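Local coordinates for UBP3-associated protein BRE5 (Saccharomyces cerevisiae, PDB 2QIY) that works with the deubiquitinating enzyme UBP3 to cleave ubiquitin, a role tied to the ubiquitination state of Sec23, and is also an mRNA-binding protein, at residues V82-L87 with F113-P118; I104-T109 with F126-S131; L43-Y48 with N72-R77. All blocks are in the same frame, centred on the assembly; numbering follows the deposited sequence.

Contact 1: residues V82-L87 with F113-P118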
loop_
_atom_site.group_PDB
_atom_site.type_symbol
_atom_site.label_atom_id
_atom_site.label_comp_id
_atom_site.label_asym_id
_atom_site.label_seq_id
_atom_site.Cartn_x
_atom_site.Cartn_y
_atom_site.Cartn_z
ATOM N N VAL A 82 -13.627 -3.014 16.789
ATOM C CA VAL A 82 -12.185 -3.117 16.635
ATOM C C VAL A 82 -11.706 -4.442 17.269
ATOM O O VAL A 82 -10.866 -5.149 16.701
ATOM C CB VAL A 82 -11.464 -1.858 17.243
ATOM C CG1 VAL A 82 -9.969 -2.106 17.357
ATOM C CG2 VAL A 82 -11.763 -0.592 16.393
ATOM N N ARG A 83 -12.295 -4.814 18.409
ATOM C CA ARG A 83 -11.916 -6.044 19.103
ATOM C C ARG A 83 -12.176 -7.290 18.252
ATOM O O ARG A 83 -11.645 -8.376 18.524
ATOM C CB ARG A 83 -12.704 -6.159 20.412
ATOM C CG ARG A 83 -12.128 -5.315 21.541
ATOM C CD ARG A 83 -12.930 -5.499 22.841
ATOM N NE ARG A 83 -12.354 -4.700 23.932
ATOM C CZ ARG A 83 -11.546 -5.194 24.862
ATOM N NH1 ARG A 83 -11.257 -6.488 24.858
ATOM N NH2 ARG A 83 -11.055 -4.407 25.823
ATOM N N SER A 84 -13.034 -7.145 17.254
ATOM C CA SER A 84 -13.470 -8.298 16.467
ATOM C C SER A 84 -12.709 -8.396 15.139
ATOM O O SER A 84 -13.009 -9.263 14.324
ATOM C CB SER A 84 -14.984 -8.259 16.245
ATOM O OG SER A 84 -15.363 -7.268 15.296
ATOM N N LEU A 85 -11.699 -7.535 14.957
ATOM C CA LEU A 85 -10.936 -7.501 13.705
ATOM C C LEU A 85 -10.026 -8.718 13.611
ATOM O O LEU A 85 -9.379 -9.098 14.587
ATOM C CB LEU A 85 -10.138 -6.202 13.603
ATOM C CG LEU A 85 -9.293 -5.964 12.341
ATOM C CD1 LEU A 85 -9.132 -4.474 12.035
ATOM C CD2 LEU A 85 -7.915 -6.652 12.479
ATOM N N LYS A 86 -9.992 -9.312 12.420
ATOM C CA LYS A 86 -9.235 -10.525 12.153
ATOM C C LYS A 86 -8.580 -10.355 10.778
ATOM O O LYS A 86 -9.048 -9.592 9.934
ATOM C CB LYS A 86 -10.207 -11.707 12.134
ATOM C CG LYS A 86 -10.855 -11.975 13.512
ATOM C CD LYS A 86 -12.010 -12.954 13.427
ATOM C CE LYS A 86 -12.631 -13.138 14.791
ATOM N NZ LYS A 86 -11.921 -14.209 15.521
ATOM N N LEU A 87 -7.476 -11.045 10.541
ATOM C CA LEU A 87 -6.886 -10.953 9.201
ATOM C C LEU A 87 -5.989 -12.102 8.863
ATOM O O LEU A 87 -5.473 -12.786 9.756
ATOM C CB LEU A 87 -6.122 -9.633 8.968
ATOM C CG LEU A 87 -4.817 -9.416 9.745
ATOM C CD1 LEU A 87 -3.937 -8.424 8.965
ATOM C CD2 LEU A 87 -5.133 -8.907 11.159
ATOM N N PHE A 113 -11.188 -9.254 7.978
ATOM C CA PHE A 113 -12.617 -9.430 8.237
ATOM C C PHE A 113 -12.865 -9.171 9.717
ATOM O O PHE A 113 -11.929 -8.863 10.473
ATOM C CB PHE A 113 -13.134 -10.799 7.784
ATOM C CG PHE A 113 -12.532 -11.985 8.525
ATOM C CD1 PHE A 113 -13.320 -12.712 9.423
ATOM C CD2 PHE A 113 -11.226 -12.393 8.278
ATOM C CE1 PHE A 113 -12.797 -13.802 10.096
ATOM C CE2 PHE A 113 -10.683 -13.532 8.955
ATOM C CZ PHE A 113 -11.476 -14.210 9.854
ATOM N N TRP A 114 -14.134 -9.200 10.093
ATOM C CA TRP A 114 -14.505 -9.075 11.497
ATOM C C TRP A 114 -15.368 -10.284 11.792
ATOM O O TRP A 114 -15.905 -10.933 10.873
ATOM C CB TRP A 114 -15.248 -7.749 11.727
ATOM C CG TRP A 114 -14.347 -6.527 11.523
ATOM C CD1 TRP A 114 -13.761 -5.755 12.509
ATOM C CD2 TRP A 114 -13.933 -5.969 10.282
ATOM N NE1 TRP A 114 -13.002 -4.764 11.943
ATOM C CE2 TRP A 114 -13.087 -4.866 10.576
ATOM C CE3 TRP A 114 -14.198 -6.282 8.932
ATOM C CZ2 TRP A 114 -12.510 -4.069 9.570
ATOM C CZ3 TRP A 114 -13.595 -5.491 7.925
ATOM C CH2 TRP A 114 -12.762 -4.414 8.259
ATOM N N THR A 115 -15.509 -10.635 13.063
ATOM C CA THR A 115 -16.341 -11.785 13.413
ATOM C C THR A 115 -17.636 -11.806 12.610
ATOM O O THR A 115 -18.413 -10.835 12.625
ATOM C CB THR A 115 -16.649 -11.777 14.912
ATOM O OG1 THR A 115 -15.404 -11.688 15.621
ATOM C CG2 THR A 115 -17.423 -13.042 15.297
ATOM N N GLY A 116 -17.813 -12.903 11.866
ATOM C CA GLY A 116 -19.011 -13.149 11.090
ATOM C C GLY A 116 -19.158 -12.426 9.755
ATOM O O GLY A 116 -20.182 -12.622 9.081
ATOM N N THR A 117 -18.177 -11.603 9.369
ATOM C CA THR A 117 -18.286 -10.864 8.104
ATOM C C THR A 117 -17.521 -11.560 6.987
ATOM O O THR A 117 -16.664 -12.405 7.263
ATOM C CB THR A 117 -17.755 -9.409 8.178
ATOM O OG1 THR A 117 -16.327 -9.389 8.070
ATOM C CG2 THR A 117 -18.217 -8.709 9.452
ATOM N N PRO A 118 -17.814 -11.202 5.716
ATOM C CA PRO A 118 -16.926 -11.671 4.646
ATOM C C PRO A 118 -15.574 -10.971 4.713
ATOM O O PRO A 118 -15.410 -9.981 5.441
ATOM C CB PRO A 118 -17.641 -11.255 3.360
ATOM C CG PRO A 118 -18.574 -10.181 3.776
ATOM C CD PRO A 118 -18.943 -10.403 5.196
HETATM O O HOH W 1 -18.131 -8.020 13.967
#

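Contact 2: residues I104-T109 with F126-S131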
loop_
_atom_site.group_PDB
_atom_site.type_symbol
_atom_site.label_atom_id
_atom_site.label_comp_id
_atom_site.label_asym_id
_atom_site.label_seq_id
_atom_site.Cartn_x
_atom_site.Cartn_y
_atom_site.Cartn_z
ATOM N N ILE A 104 11.080 3.931 9.476
ATOM C CA ILE A 104 10.794 2.730 8.699
ATOM C C ILE A 104 9.433 2.845 8.026
ATOM O O ILE A 104 8.437 3.119 8.680
ATOM C CB ILE A 104 10.821 1.450 9.576
ATOM C CG1 ILE A 104 12.110 1.374 10.400
ATOM C CG2 ILE A 104 10.655 0.190 8.686
ATOM C CD1 ILE A 104 12.050 0.370 11.528
ATOM N N LEU A 105 9.420 2.640 6.711
ATOM C CA LEU A 105 8.203 2.544 5.890
ATOM C C LEU A 105 7.833 1.083 5.771
ATOM O O LEU A 105 8.661 0.278 5.338
ATOM C CB LEU A 105 8.519 3.059 4.476
ATOM C CG LEU A 105 7.476 3.626 3.487
ATOM C CD1 LEU A 105 7.806 3.426 1.988
ATOM C CD2 LEU A 105 5.980 3.467 3.830
ATOM N N ILE A 106 6.599 0.734 6.158
ATOM C CA ILE A 106 6.125 -0.634 6.077
ATOM C C ILE A 106 4.855 -0.699 5.216
ATOM O O ILE A 106 3.946 0.102 5.388
ATOM C CB ILE A 106 5.815 -1.226 7.492
ATOM C CG1 ILE A 106 7.036 -1.125 8.402
ATOM C CG2 ILE A 106 5.329 -2.674 7.377
ATOM C CD1 ILE A 106 6.760 -1.546 9.883
ATOM N N MET A 107 4.784 -1.654 4.300
ATOM C CA MET A 107 3.493 -1.907 3.640
ATOM C C MET A 107 3.082 -3.344 3.867
ATOM O O MET A 107 3.901 -4.256 3.684
ATOM C CB MET A 107 3.585 -1.734 2.135
ATOM C CG MET A 107 3.805 -0.378 1.626
ATOM S SD MET A 107 3.926 -0.610 -0.166
ATOM C CE MET A 107 2.232 -0.899 -0.561
ATOM N N ALA A 108 1.819 -3.552 4.241
ATOM C CA ALA A 108 1.299 -4.893 4.467
ATOM C C ALA A 108 0.108 -5.108 3.547
ATOM O O ALA A 108 -0.614 -4.155 3.228
ATOM C CB ALA A 108 0.871 -5.023 5.897
ATOM N N THR A 109 -0.112 -6.333 3.087
ATOM C CA THR A 109 -1.364 -6.572 2.352
ATOM C C THR A 109 -1.922 -7.867 2.855
ATOM O O THR A 109 -1.177 -8.725 3.360
ATOM C CB THR A 109 -1.209 -6.700 0.799
ATOM O OG1 THR A 109 -0.670 -7.992 0.452
ATOM C CG2 THR A 109 -0.324 -5.603 0.218
ATOM N N PHE A 126 2.404 1.923 6.988
ATOM C CA PHE A 126 2.807 2.606 8.228
ATOM C C PHE A 126 4.141 3.302 8.065
ATOM O O PHE A 126 5.002 2.852 7.287
ATOM C CB PHE A 126 3.046 1.571 9.317
ATOM C CG PHE A 126 1.872 0.681 9.586
ATOM C CD1 PHE A 126 1.697 -0.499 8.845
ATOM C CD2 PHE A 126 0.958 0.993 10.609
ATOM C CE1 PHE A 126 0.615 -1.338 9.112
ATOM C CE2 PHE A 126 -0.108 0.130 10.890
ATOM C CZ PHE A 126 -0.272 -1.025 10.129
ATOM N N ILE A 127 4.332 4.378 8.826
ATOM C CA ILE A 127 5.671 4.947 9.017
ATOM C C ILE A 127 5.963 4.946 10.516
ATOM O O ILE A 127 5.138 5.419 11.311
ATOM C CB ILE A 127 5.822 6.382 8.451
ATOM C CG1 ILE A 127 5.631 6.361 6.942
ATOM C CG2 ILE A 127 7.234 6.941 8.780
ATOM C CD1 ILE A 127 6.729 5.697 6.243
ATOM N N LEU A 128 7.101 4.365 10.873
ATOM C CA LEU A 128 7.582 4.279 12.253
ATOM C C LEU A 128 8.752 5.237 12.434
ATOM O O LEU A 128 9.731 5.203 11.677
ATOM C CB LEU A 128 8.047 2.856 12.588
ATOM C CG LEU A 128 7.067 1.717 12.298
ATOM C CD1 LEU A 128 7.624 0.448 12.911
ATOM C CD2 LEU A 128 5.684 2.032 12.860
ATOM N N LEU A 129 8.653 6.065 13.468
ATOM C CA LEU A 129 9.680 7.049 13.779
ATOM C C LEU A 129 10.377 6.660 15.099
ATOM O O LEU A 129 9.715 6.465 16.112
ATOM C CB LEU A 129 9.015 8.419 13.930
ATOM C CG LEU A 129 9.918 9.585 14.356
ATOM C CD1 LEU A 129 10.768 10.040 13.206
ATOM C CD2 LEU A 129 9.050 10.725 14.847
ATOM N N PRO A 130 11.718 6.570 15.104
ATOM C CA PRO A 130 12.327 6.108 16.362
ATOM C C PRO A 130 12.161 7.122 17.492
ATOM O O PRO A 130 12.045 8.319 17.239
ATOM C CB PRO A 130 13.810 5.933 16.011
ATOM C CG PRO A 130 14.032 6.723 14.746
ATOM C CD PRO A 130 12.709 6.881 14.056
ATOM N N SER A 131 12.114 6.631 18.725
ATOM C CA SER A 131 12.010 7.495 19.904
ATOM C C SER A 131 13.223 8.421 20.026
ATOM O O SER A 131 14.378 7.990 19.889
ATOM C CB SER A 131 11.885 6.645 21.171
ATOM O OG SER A 131 12.912 5.666 21.215
#

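Contact 3: residues L43-Y48 with N72-R77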
loop_
_atom_site.group_PDB
_atom_site.type_symbol
_atom_site.label_atom_id
_atom_site.label_comp_id
_atom_site.label_asym_id
_atom_site.label_seq_id
_atom_site.Cartn_x
_atom_site.Cartn_y
_atom_site.Cartn_z
ATOM N N LEU A 43 -3.861 9.131 10.805
ATOM C CA LEU A 43 -4.514 7.840 10.606
ATOM C C LEU A 43 -5.565 7.943 9.520
ATOM O O LEU A 43 -6.384 8.884 9.511
ATOM C CB LEU A 43 -5.231 7.474 11.916
ATOM C CG LEU A 43 -6.083 6.207 11.889
ATOM C CD1 LEU A 43 -5.246 4.926 11.680
ATOM C CD2 LEU A 43 -6.867 6.116 13.204
ATOM N N THR A 44 -5.578 6.964 8.624
ATOM C CA THR A 44 -6.699 6.863 7.663
ATOM C C THR A 44 -7.182 5.450 7.843
ATOM O O THR A 44 -6.477 4.496 7.498
ATOM C CB THR A 44 -6.191 7.129 6.233
ATOM O OG1 THR A 44 -5.777 8.486 6.156
ATOM C CG2 THR A 44 -7.306 6.895 5.199
ATOM N N HIS A 45 -8.373 5.289 8.426
ATOM C CA HIS A 45 -8.804 3.968 8.894
ATOM C C HIS A 45 -10.219 3.612 8.436
ATOM O O HIS A 45 -11.010 4.474 8.106
ATOM C CB HIS A 45 -8.708 3.902 10.432
ATOM C CG HIS A 45 -8.561 2.513 10.978
ATOM N ND1 HIS A 45 -7.374 1.813 10.900
ATOM C CD2 HIS A 45 -9.432 1.708 11.628
ATOM C CE1 HIS A 45 -7.529 0.622 11.460
ATOM N NE2 HIS A 45 -8.761 0.539 11.932
ATOM N N THR A 46 -10.519 2.325 8.461
ATOM C CA THR A 46 -11.867 1.801 8.227
ATOM C C THR A 46 -12.943 2.664 8.896
ATOM O O THR A 46 -12.893 2.854 10.110
ATOM C CB THR A 46 -11.929 0.421 8.813
ATOM O OG1 THR A 46 -10.794 -0.317 8.298
ATOM C CG2 THR A 46 -13.268 -0.279 8.418
ATOM N N ASN A 47 -13.896 3.169 8.109
ATOM C CA ASN A 47 -14.895 4.050 8.683
ATOM C C ASN A 47 -16.042 3.247 9.278
ATOM O O ASN A 47 -17.068 3.004 8.624
ATOM C CB ASN A 47 -15.440 5.051 7.672
ATOM C CG ASN A 47 -16.364 6.064 8.329
ATOM O OD1 ASN A 47 -16.535 6.063 9.559
ATOM N ND2 ASN A 47 -16.972 6.923 7.517
ATOM N N TYR A 48 -15.837 2.830 10.519
ATOM C CA TYR A 48 -16.828 2.036 11.209
ATOM C C TYR A 48 -18.172 2.754 11.389
ATOM O O TYR A 48 -19.180 2.095 11.608
ATOM C CB TYR A 48 -16.298 1.637 12.560
ATOM C CG TYR A 48 -15.141 0.671 12.544
ATOM C CD1 TYR A 48 -13.906 1.049 13.024
ATOM C CD2 TYR A 48 -15.309 -0.647 12.105
ATOM C CE1 TYR A 48 -12.823 0.157 13.053
ATOM C CE2 TYR A 48 -14.247 -1.546 12.121
ATOM C CZ TYR A 48 -13.018 -1.144 12.601
ATOM O OH TYR A 48 -11.998 -2.073 12.636
ATOM N N ASN A 72 -7.283 8.189 19.569
ATOM C CA ASN A 72 -7.830 7.463 20.702
ATOM C C ASN A 72 -9.351 7.490 20.764
ATOM O O ASN A 72 -9.991 6.467 21.017
ATOM C CB ASN A 72 -7.299 8.001 22.028
ATOM C CG ASN A 72 -7.979 7.315 23.194
ATOM O OD1 ASN A 72 -8.803 7.910 23.941
ATOM N ND2 ASN A 72 -7.685 6.041 23.339
ATOM N N LYS A 73 -9.940 8.659 20.533
ATOM C CA LYS A 73 -11.394 8.791 20.573
ATOM C C LYS A 73 -12.038 7.921 19.481
ATOM O O LYS A 73 -13.084 7.289 19.707
ATOM C CB LYS A 73 -11.778 10.263 20.437
ATOM C CG LYS A 73 -13.275 10.551 20.320
ATOM C CD LYS A 73 -13.554 12.055 20.001
ATOM C CE LYS A 73 -12.266 12.858 19.687
ATOM N NZ LYS A 73 -12.321 13.722 18.447
ATOM N N PHE A 74 -11.427 7.911 18.303
ATOM C CA PHE A 74 -11.903 7.068 17.199
ATOM C C PHE A 74 -11.847 5.568 17.555
ATOM O O PHE A 74 -12.849 4.856 17.431
ATOM C CB PHE A 74 -11.129 7.369 15.900
ATOM C CG PHE A 74 -11.400 6.375 14.799
ATOM C CD1 PHE A 74 -12.554 6.488 14.015
ATOM C CD2 PHE A 74 -10.542 5.315 14.587
ATOM C CE1 PHE A 74 -12.822 5.558 13.000
ATOM C CE2 PHE A 74 -10.789 4.359 13.572
ATOM C CZ PHE A 74 -11.945 4.482 12.793
ATOM N N PHE A 75 -10.695 5.071 17.991
ATOM C CA PHE A 75 -10.606 3.647 18.339
ATOM C C PHE A 75 -11.522 3.268 19.508
ATOM O O PHE A 75 -12.180 2.231 19.494
ATOM C CB PHE A 75 -9.166 3.240 18.653
ATOM C CG PHE A 75 -8.311 3.051 17.417
ATOM C CD1 PHE A 75 -7.072 3.663 17.327
ATOM C CD2 PHE A 75 -8.746 2.250 16.359
ATOM C CE1 PHE A 75 -6.270 3.486 16.201
ATOM C CE2 PHE A 75 -7.945 2.060 15.227
ATOM C CZ PHE A 75 -6.713 2.679 15.156
ATOM N N SER A 76 -11.559 4.133 20.511
ATOM C CA SER A 76 -12.357 3.893 21.696
ATOM C C SER A 76 -13.862 3.825 21.389
ATOM O O SER A 76 -14.563 2.940 21.920
ATOM C CB SER A 76 -12.038 4.951 22.754
ATOM O OG SER A 76 -10.705 4.797 23.208
ATOM N N ARG A 77 -14.359 4.738 20.541
ATOM C CA ARG A 77 -15.779 4.753 20.140
ATOM C C ARG A 77 -16.177 3.457 19.445
ATOM O O ARG A 77 -17.343 3.041 19.493
ATOM C CB ARG A 77 -16.078 5.931 19.216
#

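Contact 1: residues V82-L87 with F113-P118
Lys86 and Phe113 form the hydrogen-bonded pair where antiparallel strands 85-97 and 103-114 lie edge to edge at one end of their hairpin. Each peptide group serves the other: Lys86 N donates to Phe113 O at 2.8 Å, and Phe113 N returns a nearly straight bond to Lys86 O (2.9 Å, 171°). The next pair, Leu85 with Trp114, is non-hydrogen-bonded, and beyond it the ladder ends in a looser link from Thr115 N to Ser84 O, 3.1 Å long and bent to 141° at the hydrogen. Ser84 O also receives a CA-H...O contact from Trp114 CA. Trp114 N faces away from residues 82-87 and finds its acceptor inside its own turn, Thr117 OG1, at 3.0 Å. A type II turn from Trp114 to Thr117, closed by Thr117 N on Trp114 O, brings that hydroxyl round.

Ser84 OG is hydrogen-bonded to Lys81 O, and a water donates to both this hydroxyl and Thr115 O, bridging the two segments. Lys86 CB lies over one face of the Phe113 ring, 3.7 Å from its centroid, in a CH-pi contact. Farther out, Lys86 CE passes Thr115 OG1 at 3.2 Å before the chain bends at chi4 (-87°). Its NZ is satisfied outside the two segments, by a salt bridge to an acidic side chain on the chain of another protein. On the sheet face carrying Leu85 and Trp114, Leu85 CB packs against the pyrrole part of the indole, 3.6 Å from Trp114 NE1.

Leu85 rests on Met26 and Leu87 on Tyr23 of helix 11-28, Trp114 NE1 has Tyr48 OH as its probable hydrogen-bond partner, and Leu87 extends the sheet across the interface by antiparallel pairing with the chain of the other protein.

Contact 2: residues I104-T109 with F126-S131
Ile104 pairs with Leu128, Leu105 with Ile127 and Ile106 with Phe126 in an antiparallel hairpin of the NTF2 domain, which forms the N-terminal part of BRE5; the bent mixed sheet of this domain wraps round helix 11-28. The short strand segments run at 154° to one another and approach to 4.8 Å between axes. Four backbone hydrogen bonds of 2.9 Å join the outer two pairs, and they set the spacing that the side chains must fill.

The face bearing Ile104, Ile106, Phe126 and Leu128 is the concave, helix-covered one. Here the packing is diagonal. Ile106 CG1 stands beside its own backbone N (chi1 -56°) and sends CD1 across to Leu128, where it meets CD1 at 3.7 Å. The directly paired residues are more widely spaced, with Ile104 CB and Leu128 CB 4.3 Å apart, and helix 11-28 contributes to the same layer: Ile14 against Ile104, Cys15 against Ile106, and Phe18 and Tyr22 edge-to-face with the Phe126 ring.

The other face, that of Leu105 and Ile127, is directed at the second subunit, where Ile127 meets Ile127 of that chain and Leu105 packs on its Ile143. Both residues are buried in the assembly. Between the strands Ile127 supplies the bump and Leu105 the hollow. Because Ile127 is folded back at chi2 (-70°), its terminal methyl turns toward the partner strand and settles against Leu105. Ile127 CD1 touches Leu105 CA, CB and CG, and most tightly Leu105 CD2, at 3.4 Å, shorter than usual for two methyl carbons.

Contact 3: residues L43-Y48 with N72-R77
Phe74 reaches from helix 68-77 toward strand 41-46 and presses the rim of its ring among Leu43, His45, Thr46 and Tyr48. With CG anti to the backbone N (chi1 170°), the ring is carried out toward the strand. One corner, Phe74 CE2, lies 3.6 Å from His45 CD2; the two rings meet rim to rim, neither over the face of the other. The carbonyl oxygen of Thr46 lies near the plane of the Phe74 ring, 3.3 Å from CZ.

Phe75, one residue on, directs its edge at His45 in a T-shaped stack, with planes at 79° and centroids 5.2 Å apart. Its CE2 sits above the imidazole face, nearest to His45 NE2 at 3.7 Å. Leu43 CD2 touches both phenylalanines, 4.0 Å from Phe74 CD2 and from Phe75 CZ. This packing lays the helix over one face of the sheet, with Val82 of helix 79-82 also against Phe75.

With no hydrogen bond between the two segments, helix and strand are joined by van der Waals contact and probably by weak attraction of ring C-H edges to the imidazole face and the Thr46 carbonyl.

All three contacts reach one sheet of the NTF2 domain. Contacts 1 and 2 share strand 103-114, yet their centres are 23 Å apart, on opposite sides of the chain's centre: contact 2 joins this strand to 120-130, contact 1 joins it to strand 85-97, outermost within this chain. Contacts 1 and 3, with centres 15 Å apart, touch directly. Trp114 NE1 lies 3.0 Å from Tyr48 OH in a probable hydrogen bond, and Val82 CG2 packs on Tyr48 CE1 at 3.6 Å. Contacts 2 and 3 stay apart, about 7 Å at their nearest atoms, but both reach the second subunit, contact 3 through Thr44. Contact 1 instead meets a chain of another protein.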